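Glyoxalase family protein (Bacillus cereus, PDB 1ZSW) is of unknown function but binds a zinc ion and belongs to the glyoxalase/bleomycin resistance/dioxygenase superfamily. Local coordinates at residues A[93-99]-A[235-241]; A[27-31]-A[218-224]. All blocks are in the same frame, centred on the assembly; numbering follows the deposited sequence.

Contact 1 (A[93-99]-A[235-241])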
ATOM      1  N   GLY A  93     -10.776  15.716  10.062  1.00 26.35           N
ATOM      2  CA  GLY A  93     -11.032  16.776   9.083  1.00 26.77           C
ATOM      3  C   GLY A  93     -10.581  16.435   7.665  1.00 28.36           C
ATOM      4  O   GLY A  93     -10.219  15.271   7.354  1.00 26.10           O
ATOM      5  N   ARG A  94     -10.632  17.423   6.780  1.00 26.00           N
ATOM      6  CA  ARG A  94     -10.237  17.213   5.404  1.00 27.55           C
ATOM      7  C   ARG A  94      -8.715  17.170   5.351  1.00 24.56           C
ATOM      8  O   ARG A  94      -8.030  17.622   6.274  1.00 24.65           O
ATOM      9  CB  ARG A  94     -10.735  18.349   4.509  1.00 28.98           C
ATOM     10  CG  ARG A  94     -10.219  19.730   4.967  1.00 31.27           C
ATOM     11  CD  ARG A  94     -10.445  20.806   3.884  1.00 33.56           C
ATOM     12  NE  ARG A  94      -9.889  20.393   2.600  1.00 40.39           N
ATOM     13  CZ  ARG A  94      -9.142  21.149   1.807  1.00 43.93           C
ATOM     14  NH1 ARG A  94      -8.882  22.411   2.119  1.00 49.09           N
ATOM     15  NH2 ARG A  94      -8.684  20.644   0.671  1.00 45.06           N
ATOM     16  N   THR A  95      -8.200  16.581   4.276  1.00 23.66           N
ATOM     17  CA  THR A  95      -6.789  16.709   3.916  1.00 22.27           C
ATOM     18  C   THR A  95      -6.579  18.018   3.168  1.00 23.66           C
ATOM     19  O   THR A  95      -7.319  18.335   2.216  1.00 27.18           O
ATOM     20  CB  THR A  95      -6.354  15.542   3.005  1.00 24.04           C
ATOM     21  OG1 THR A  95      -6.306  14.352   3.791  1.00 20.44           O
ATOM     22  CG2 THR A  95      -4.995  15.772   2.440  1.00 20.89           C
ATOM     23  N   TYR A  96      -5.566  18.757   3.594  1.00 24.09           N
ATOM     24  CA  TYR A  96      -5.060  19.875   2.802  1.00 24.38           C
ATOM     25  C   TYR A  96      -3.859  19.357   2.023  1.00 22.31           C
ATOM     26  O   TYR A  96      -2.831  19.047   2.628  1.00 22.29           O
ATOM     27  CB  TYR A  96      -4.650  21.027   3.726  1.00 26.69           C
ATOM     28  CG  TYR A  96      -5.803  21.634   4.502  1.00 32.05           C
ATOM     29  CD1 TYR A  96      -6.240  21.076   5.701  1.00 32.38           C
ATOM     30  CD2 TYR A  96      -6.447  22.778   4.031  1.00 38.98           C
ATOM     31  CE1 TYR A  96      -7.309  21.627   6.408  1.00 37.60           C
ATOM     32  CE2 TYR A  96      -7.513  23.330   4.726  1.00 40.25           C
ATOM     33  CZ  TYR A  96      -7.932  22.752   5.913  1.00 38.57           C
ATOM     34  OH  TYR A  96      -8.987  23.321   6.598  1.00 41.67           O
ATOM     35  N   ARG A  97      -3.996  19.261   0.698  1.00 21.55           N
ATOM     36  CA  ARG A  97      -2.916  18.758  -0.157  1.00 21.35           C
ATOM     37  C   ARG A  97      -1.638  19.573  -0.048  1.00 22.97           C
ATOM     38  O   ARG A  97      -1.655  20.769   0.270  1.00 22.96           O
ATOM     39  CB  ARG A  97      -3.335  18.569  -1.611  1.00 22.47           C
ATOM     40  CG  ARG A  97      -4.473  17.550  -1.768  1.00 22.35           C
ATOM     41  CD  ARG A  97      -4.896  17.397  -3.207  1.00 24.54           C
ATOM     42  NE  ARG A  97      -5.864  16.298  -3.275  1.00 25.55           N
ATOM     43  CZ  ARG A  97      -6.608  15.992  -4.324  1.00 35.21           C
ATOM     44  NH1 ARG A  97      -6.520  16.707  -5.453  1.00 35.14           N
ATOM     45  NH2 ARG A  97      -7.436  14.943  -4.245  1.00 27.31           N
ATOM     46  N   GLY A  98      -0.519  18.905  -0.276  1.00 20.00           N
ATOM     47  CA  GLY A  98       0.764  19.588  -0.310  1.00 20.92           C
ATOM     48  C   GLY A  98       1.879  18.586  -0.496  1.00 21.04           C
ATOM     49  O   GLY A  98       1.647  17.504  -1.049  1.00 21.75           O
ATOM     50  N   THR A  99       3.071  18.953  -0.057  1.00 19.03           N
ATOM     51  CA  THR A  99       4.253  18.133  -0.297  1.00 17.73           C
ATOM     52  C   THR A  99       4.604  17.321   0.950  1.00 17.46           C
ATOM     53  O   THR A  99       3.881  17.326   1.946  1.00 18.69           O
ATOM     54  CB  THR A  99       5.425  18.987  -0.853  1.00 19.27           C
ATOM     55  OG1 THR A  99       6.485  18.141  -1.337  1.00 19.52           O
ATOM     56  CG2 THR A  99       5.899  19.998   0.221  1.00 19.51           C
ATOM     57  N   PRO A 235       3.656  24.321   0.728  1.00 23.03           N
ATOM     58  CA  PRO A 235       3.347  23.774   2.048  1.00 20.85           C
ATOM     59  C   PRO A 235       3.329  22.259   2.059  1.00 20.31           C
ATOM     60  O   PRO A 235       2.953  21.624   1.081  1.00 21.87           O
ATOM     61  CB  PRO A 235       1.923  24.234   2.304  1.00 21.97           C
ATOM     62  CG  PRO A 235       1.667  25.313   1.320  1.00 27.88           C
ATOM     63  CD  PRO A 235       2.513  25.064   0.164  1.00 25.08           C
ATOM     64  N   THR A 236       3.659  21.730   3.221  1.00 21.63           N
ATOM     65  CA  THR A 236       3.553  20.301   3.462  1.00 21.60           C
ATOM     66  C   THR A 236       2.082  19.955   3.585  1.00 19.64           C
ATOM     67  O   THR A 236       1.238  20.728   4.130  1.00 20.66           O
ATOM     68  CB  THR A 236       4.300  19.943   4.762  1.00 22.86           C
ATOM     69  OG1 THR A 236       5.699  20.184   4.576  1.00 27.66           O
ATOM     70  CG2 THR A 236       4.137  18.483   5.102  1.00 21.81           C
ATOM     71  N   GLU A 237       1.730  18.771   3.077  1.00 19.11           N
ATOM     72  CA  GLU A 237       0.357  18.291   3.261  1.00 19.21           C
ATOM     73  C   GLU A 237      -0.045  18.243   4.717  1.00 18.72           C
ATOM     74  O   GLU A 237       0.740  17.819   5.581  1.00 18.72           O
ATOM     75  CB  GLU A 237       0.213  16.881   2.656  1.00 20.88           C
ATOM     76  CG  GLU A 237      -1.040  16.116   3.118  1.00 21.88           C
ATOM     77  CD  GLU A 237      -1.318  14.862   2.310  1.00 21.85           C
ATOM     78  OE1 GLU A 237      -1.518  14.941   1.066  1.00 25.37           O
ATOM     79  OE2 GLU A 237      -1.370  13.807   2.974  1.00 23.04           O
ATOM     80  N   LYS A 238      -1.289  18.648   5.000  1.00 19.10           N
ATOM     81  CA  LYS A 238      -1.860  18.508   6.330  1.00 20.13           C
ATOM     82  C   LYS A 238      -2.872  17.367   6.244  1.00 20.28           C
ATOM     83  O   LYS A 238      -3.953  17.517   5.697  1.00 21.61           O
ATOM     84  CB  LYS A 238      -2.573  19.813   6.775  1.00 25.02           C
ATOM     85  CG  LYS A 238      -1.646  21.004   6.894  1.00 29.79           C
ATOM     86  CD  LYS A 238      -2.447  22.299   6.691  1.00 42.30           C
ATOM     87  CE  LYS A 238      -1.724  23.510   7.268  1.00 47.54           C
ATOM     88  NZ  LYS A 238      -2.498  24.762   6.974  1.00 52.56           N
ATOM     89  N   PRO A 239      -2.494  16.180   6.727  1.00 20.30           N
ATOM     90  CA  PRO A 239      -3.332  15.028   6.453  1.00 19.50           C
ATOM     91  C   PRO A 239      -4.609  14.963   7.278  1.00 18.52           C
ATOM     92  O   PRO A 239      -4.591  15.237   8.468  1.00 20.18           O
ATOM     93  CB  PRO A 239      -2.438  13.854   6.871  1.00 19.07           C
ATOM     94  CG  PRO A 239      -1.501  14.404   7.855  1.00 20.70           C
ATOM     95  CD  PRO A 239      -1.276  15.844   7.487  1.00 20.29           C
ATOM     96  N   GLY A 240      -5.661  14.514   6.622  1.00 18.32           N
ATOM     97  CA  GLY A 240      -6.942  14.187   7.275  1.00 18.63           C
ATOM     98  C   GLY A 240      -7.597  13.004   6.577  1.00 21.71           C
ATOM     99  O   GLY A 240      -6.916  12.047   6.226  1.00 20.53           O
ATOM    100  N   ARG A 241      -8.908  13.069   6.334  1.00 19.53           N
ATOM    101  CA  ARG A 241      -9.570  11.996   5.616  1.00 20.24           C
ATOM    102  C   ARG A 241      -8.989  11.917   4.220  1.00 20.84           C
ATOM    103  O   ARG A 241      -8.642  12.962   3.606  1.00 21.94           O
ATOM    104  CB  ARG A 241     -11.101  12.213   5.611  1.00 23.69           C
ATOM    105  CG  ARG A 241     -11.528  13.330   4.683  1.00 23.75           C
ATOM    106  CD  ARG A 241     -13.012  13.702   4.828  1.00 26.42           C
ATOM    107  NE  ARG A 241     -13.889  12.561   4.603  1.00 32.10           N
ATOM    108  CZ  ARG A 241     -15.212  12.624   4.448  1.00 37.99           C
ATOM    109  NH1 ARG A 241     -15.916  11.506   4.268  1.00 35.84           N
ATOM    110  NH2 ARG A 241     -15.827  13.799   4.454  1.00 37.62           N
TER
HETATM  111  O   HOH W   1      -9.961  15.451   2.277  1.00 27.20           O
HETATM  112  O   HOH W   2      -1.075  21.973   2.953  1.00 28.24           O
HETATM  113  O   HOH W   3      -0.846  16.193  -1.158  1.00 24.37           O
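Thr95 points its hydroxyl and its methyl at different parts of the loop 235-241. Thr95 OG1, beside its own backbone N (chi1 -71°), accepts a hydrogen bond from Gly240 N at 2.9 Å and donates one to Arg241 O at 2.7 Å, from above that carbonyl plane. Thr95 CG2 meets the Glu237 carboxylate, 3.8 Å from Glu237 CD. Glu237 OE1 accepts a hydrogen bond from a water, which in turn accepts one from Gly98 N. Lys238 crosses Tyr96 at CB, with CB and CD both 3.9 Å from Tyr96 CB. Its NZ sits over the ring, 5.4 Å from the centroid, at most a weak cation-pi attraction. Arg94 CD packs on the opposite face. Arg241 N donates a nearly straight hydrogen bond to Gly93 O, 2.8 Å, and its CG rests beside that oxygen, while its NE forms a salt bridge with Glu147. Tyr96 and Lys238 bond N to O in both directions, an antiparallel hydrogen-bonded pair. Thr99 N donates to Pro235 O and Glu237 N to Thr99 O, which bridges the backbones at Thr99 and Thr236. Isolated beta bridges thus join two loops, leading to strands of different sheets of this glyoxalase-family fold, 101-109 and 244-251.

Contact 2 (A[27-31]-A[218-224])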
ATOM      1  N   GLU A  27      16.946  -8.747  -1.950  0.70 22.80           N
ATOM      2  CA  GLU A  27      16.020  -8.055  -2.854  0.70 23.17           C
ATOM      3  C   GLU A  27      14.794  -7.650  -2.055  0.70 21.29           C
ATOM      4  O   GLU A  27      14.508  -8.217  -0.994  0.70 22.27           O
ATOM      5  CB  GLU A  27      15.585  -8.960  -4.022  0.70 22.18           C
ATOM      6  CG  GLU A  27      14.541 -10.027  -3.662  0.70 22.13           C
ATOM      7  CD  GLU A  27      14.229 -11.028  -4.792  0.70 26.04           C
ATOM      8  OE1 GLU A  27      14.574 -10.767  -5.969  0.70 29.02           O
ATOM      9  OE2 GLU A  27      13.635 -12.079  -4.492  0.70 30.05           O
ATOM     10  N   ILE A  28      14.074  -6.667  -2.565  1.00 22.41           N
ATOM     11  CA  ILE A  28      12.760  -6.298  -2.043  1.00 19.79           C
ATOM     12  C   ILE A  28      11.771  -6.618  -3.146  1.00 20.24           C
ATOM     13  O   ILE A  28      11.805  -5.996  -4.207  1.00 18.89           O
ATOM     14  CB  ILE A  28      12.687  -4.776  -1.688  1.00 19.23           C
ATOM     15  CG1 ILE A  28      13.606  -4.378  -0.524  1.00 22.06           C
ATOM     16  CG2 ILE A  28      11.246  -4.333  -1.397  1.00 18.27           C
ATOM     17  CD1 ILE A  28      13.193  -4.882   0.854  1.00 27.21           C
ATOM     18  N   LYS A  29      10.867  -7.557  -2.903  1.00 18.44           N
ATOM     19  CA  LYS A  29       9.983  -8.034  -3.971  1.00 18.58           C
ATOM     20  C   LYS A  29       8.949  -7.045  -4.457  1.00 19.34           C
ATOM     21  O   LYS A  29       8.476  -7.171  -5.579  1.00 22.49           O
ATOM     22  CB  LYS A  29       9.324  -9.347  -3.597  1.00 20.51           C
ATOM     23  CG  LYS A  29      10.353 -10.503  -3.590  1.00 24.97           C
ATOM     24  CD  LYS A  29       9.691 -11.847  -3.798  1.00 34.32           C
ATOM     25  CE  LYS A  29       9.672 -12.195  -5.271  1.00 39.90           C
ATOM     26  NZ  LYS A  29       9.184 -13.585  -5.531  1.00 45.49           N
ATOM     27  N   GLY A  30       8.575  -6.093  -3.613  1.00 17.86           N
ATOM     28  CA  GLY A  30       7.479  -5.189  -3.981  1.00 18.67           C
ATOM     29  C   GLY A  30       6.843  -4.549  -2.754  1.00 17.30           C
ATOM     30  O   GLY A  30       7.278  -4.757  -1.612  1.00 19.78           O
ATOM     31  N   HIS A  31       5.817  -3.766  -3.018  1.00 16.03           N
ATOM     32  CA  HIS A  31       4.993  -3.220  -1.935  1.00 15.66           C
ATOM     33  C   HIS A  31       4.287  -4.341  -1.187  1.00 15.61           C
ATOM     34  O   HIS A  31       3.851  -5.348  -1.779  1.00 14.91           O
ATOM     35  CB  HIS A  31       3.921  -2.239  -2.427  1.00 16.85           C
ATOM     36  CG  HIS A  31       4.421  -1.228  -3.421  1.00 16.18           C
ATOM     37  ND1 HIS A  31       5.541  -0.464  -3.178  1.00 16.86           N
ATOM     38  CD2 HIS A  31       3.935  -0.827  -4.634  1.00 19.69           C
ATOM     39  CE1 HIS A  31       5.735   0.363  -4.203  1.00 16.89           C
ATOM     40  NE2 HIS A  31       4.784   0.154  -5.101  1.00 18.66           N
ATOM     41  N   SER A 218      11.680  -1.674  -7.260  1.00 20.25           N
ATOM     42  CA  SER A 218      12.370  -2.526  -6.288  1.00 20.10           C
ATOM     43  C   SER A 218      13.073  -3.670  -6.983  1.00 20.53           C
ATOM     44  O   SER A 218      14.204  -4.036  -6.612  1.00 23.89           O
ATOM     45  CB  SER A 218      11.400  -3.047  -5.192  1.00 19.63           C
ATOM     46  OG  SER A 218      10.446  -3.967  -5.661  1.00 18.56           O
ATOM     47  N   ILE A 219      12.381  -4.216  -7.988  0.60 22.23           N
ATOM     48  CA  ILE A 219      12.923  -5.227  -8.910  0.60 21.89           C
ATOM     49  C   ILE A 219      12.956  -4.546 -10.282  0.60 21.44           C
ATOM     50  O   ILE A 219      11.949  -4.006 -10.733  0.60 22.26           O
ATOM     51  CB  ILE A 219      12.032  -6.520  -8.968  0.60 21.64           C
ATOM     52  CG1 ILE A 219      11.897  -7.220  -7.588  0.60 19.71           C
ATOM     53  CG2 ILE A 219      12.581  -7.541 -10.015  0.60 20.83           C
ATOM     54  CD1 ILE A 219      13.228  -7.723  -6.972  0.60 23.35           C
ATOM     55  N   LYS A 220      14.107  -4.549 -10.954  1.00 23.75           N
ATOM     56  CA  LYS A 220      14.147  -3.941 -12.288  1.00 25.40           C
ATOM     57  C   LYS A 220      13.148  -4.584 -13.254  1.00 24.79           C
ATOM     58  O   LYS A 220      13.107  -5.822 -13.412  1.00 26.75           O
ATOM     59  CB  LYS A 220      15.579  -4.030 -12.872  1.00 26.87           C
ATOM     60  CG  LYS A 220      15.657  -3.431 -14.266  1.00 31.05           C
ATOM     61  CD  LYS A 220      17.097  -3.113 -14.615  1.00 38.08           C
ATOM     62  CE  LYS A 220      17.301  -3.101 -16.125  1.00 42.68           C
ATOM     63  NZ  LYS A 220      18.745  -2.872 -16.435  1.00 45.97           N
ATOM     64  N   GLY A 221      12.330  -3.739 -13.876  1.00 25.96           N
ATOM     65  CA  GLY A 221      11.356  -4.177 -14.865  1.00 27.82           C
ATOM     66  C   GLY A 221       9.975  -4.484 -14.332  1.00 29.02           C
ATOM     67  O   GLY A 221       9.050  -4.719 -15.113  1.00 30.10           O
ATOM     68  N   GLU A 222       9.829  -4.493 -13.004  1.00 26.62           N
ATOM     69  CA  GLU A 222       8.553  -4.873 -12.388  1.00 25.67           C
ATOM     70  C   GLU A 222       7.814  -3.678 -11.779  1.00 23.26           C
ATOM     71  O   GLU A 222       8.440  -2.757 -11.212  1.00 24.07           O
ATOM     72  CB  GLU A 222       8.763  -5.940 -11.315  1.00 26.46           C
ATOM     73  CG  GLU A 222       9.388  -7.234 -11.807  1.00 28.87           C
ATOM     74  CD  GLU A 222       9.403  -8.302 -10.726  1.00 32.23           C
ATOM     75  OE1 GLU A 222       9.076  -7.986  -9.557  1.00 28.73           O
ATOM     76  OE2 GLU A 222       9.777  -9.459 -11.033  1.00 34.56           O
ATOM     77  N   ALA A 223       6.497  -3.713 -11.937  1.00 20.89           N
ATOM     78  CA  ALA A 223       5.601  -2.658 -11.462  1.00 19.94           C
ATOM     79  C   ALA A 223       5.322  -2.796  -9.965  1.00 19.91           C
ATOM     80  O   ALA A 223       4.887  -1.835  -9.341  1.00 18.89           O
ATOM     81  CB  ALA A 223       4.285  -2.701 -12.201  1.00 20.11           C
ATOM     82  N   PHE A 224       5.524  -3.999  -9.437  1.00 21.37           N
ATOM     83  CA  PHE A 224       4.958  -4.367  -8.132  1.00 19.52           C
ATOM     84  C   PHE A 224       5.604  -3.638  -6.958  1.00 19.38           C
ATOM     85  O   PHE A 224       5.080  -3.678  -5.843  1.00 17.42           O
ATOM     86  CB  PHE A 224       5.101  -5.872  -7.891  1.00 19.52           C
ATOM     87  CG  PHE A 224       4.795  -6.687  -9.091  1.00 19.87           C
ATOM     88  CD1 PHE A 224       3.577  -6.564  -9.735  1.00 21.79           C
ATOM     89  CD2 PHE A 224       5.762  -7.550  -9.589  1.00 25.09           C
ATOM     90  CE1 PHE A 224       3.297  -7.293 -10.877  1.00 27.50           C
ATOM     91  CE2 PHE A 224       5.497  -8.298 -10.730  1.00 24.64           C
ATOM     92  CZ  PHE A 224       4.266  -8.166 -11.366  1.00 25.76           C
TER
HETATM   93  O   HOH W   4      15.525  -5.614  -4.870  1.00 29.01           O
HETATM   94  O   HOH W   5       8.656  -5.782  -8.010  1.00 23.60           O
HETATM   95  O   HOH W   6       8.696  -9.358  -7.254  1.00 29.25           O
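Ser218 OG donates a hydrogen bond to Ile28 O at 2.8 Å, on the tight side of this contact. The hydroxyl sits between its own backbone N and carbonyl carbon, chi1 69°, and from there meets the Ile28 carbonyl from above its plane. Ser218 CB also comes close to the Ile28 side chain, 4.0 Å from CG2. The Ile28 side chain also touches Ile249, Val251 and Tyr204. The second firm bond is His31 N to Phe224 O, 2.9 Å long and nearly straight at 163°. Phe224 O also lies over one face of the His31 imidazole, 3.3 Å from CD2. That ring is held at its far end by a bond from NE2 to Glu226 O. Gly30 passes close by, with its CA 3.4 Å from Phe224 O.

His31 begins strand 31-38, which carries the zinc ligand His33. Residues 218-224 connect strands 213-217 and 227-231 of the other sheet, with a type II beta turn from Ile219 to Glu222. The contact therefore ties the start of a metal-bearing strand to a strand connection in a glyoxalase-superfamily fold.

The outer side is looser and wetter. Ile219 CD1 approaches Glu27 OE1 only in one of the conformers modelled for each, so this touch is doubtful. Glu27 itself is exposed. Lys29 O and Glu222 OE1 are 4.1 Å apart and do not meet directly. One water donates to both oxygens. A second lies within hydrogen-bonding distance of both, but its donation is not settled. The ammonium of Lys29 is farther off, with NZ 6.9 Å from Glu222 OE1, too far for a salt bridge. A further water accepts from Ile28 N and donates to Ser218 O, spanning the backbones beside Ser218.

Contacts 1 and 2 lie on opposite sides of the chain's centre. Their centres are 29 Å apart, and their nearest atoms are about 17 Å apart, so they do not touch. Their segments alternate along the chain. Contact 1 joins the two glyoxalase-family regions, and contact 2 joins the chain at the start of the first to the second. Both adjoin strands that supply zinc ligands. In contact 2 the side chain of His31 is about 7 Å from that of His33 and about 11 Å from the zinc ion. In contact 1 the side chain of Pro239 is about 11 Å from that of His246. Glu294 completes the protein ligands. Neither contact contains a zinc ligand.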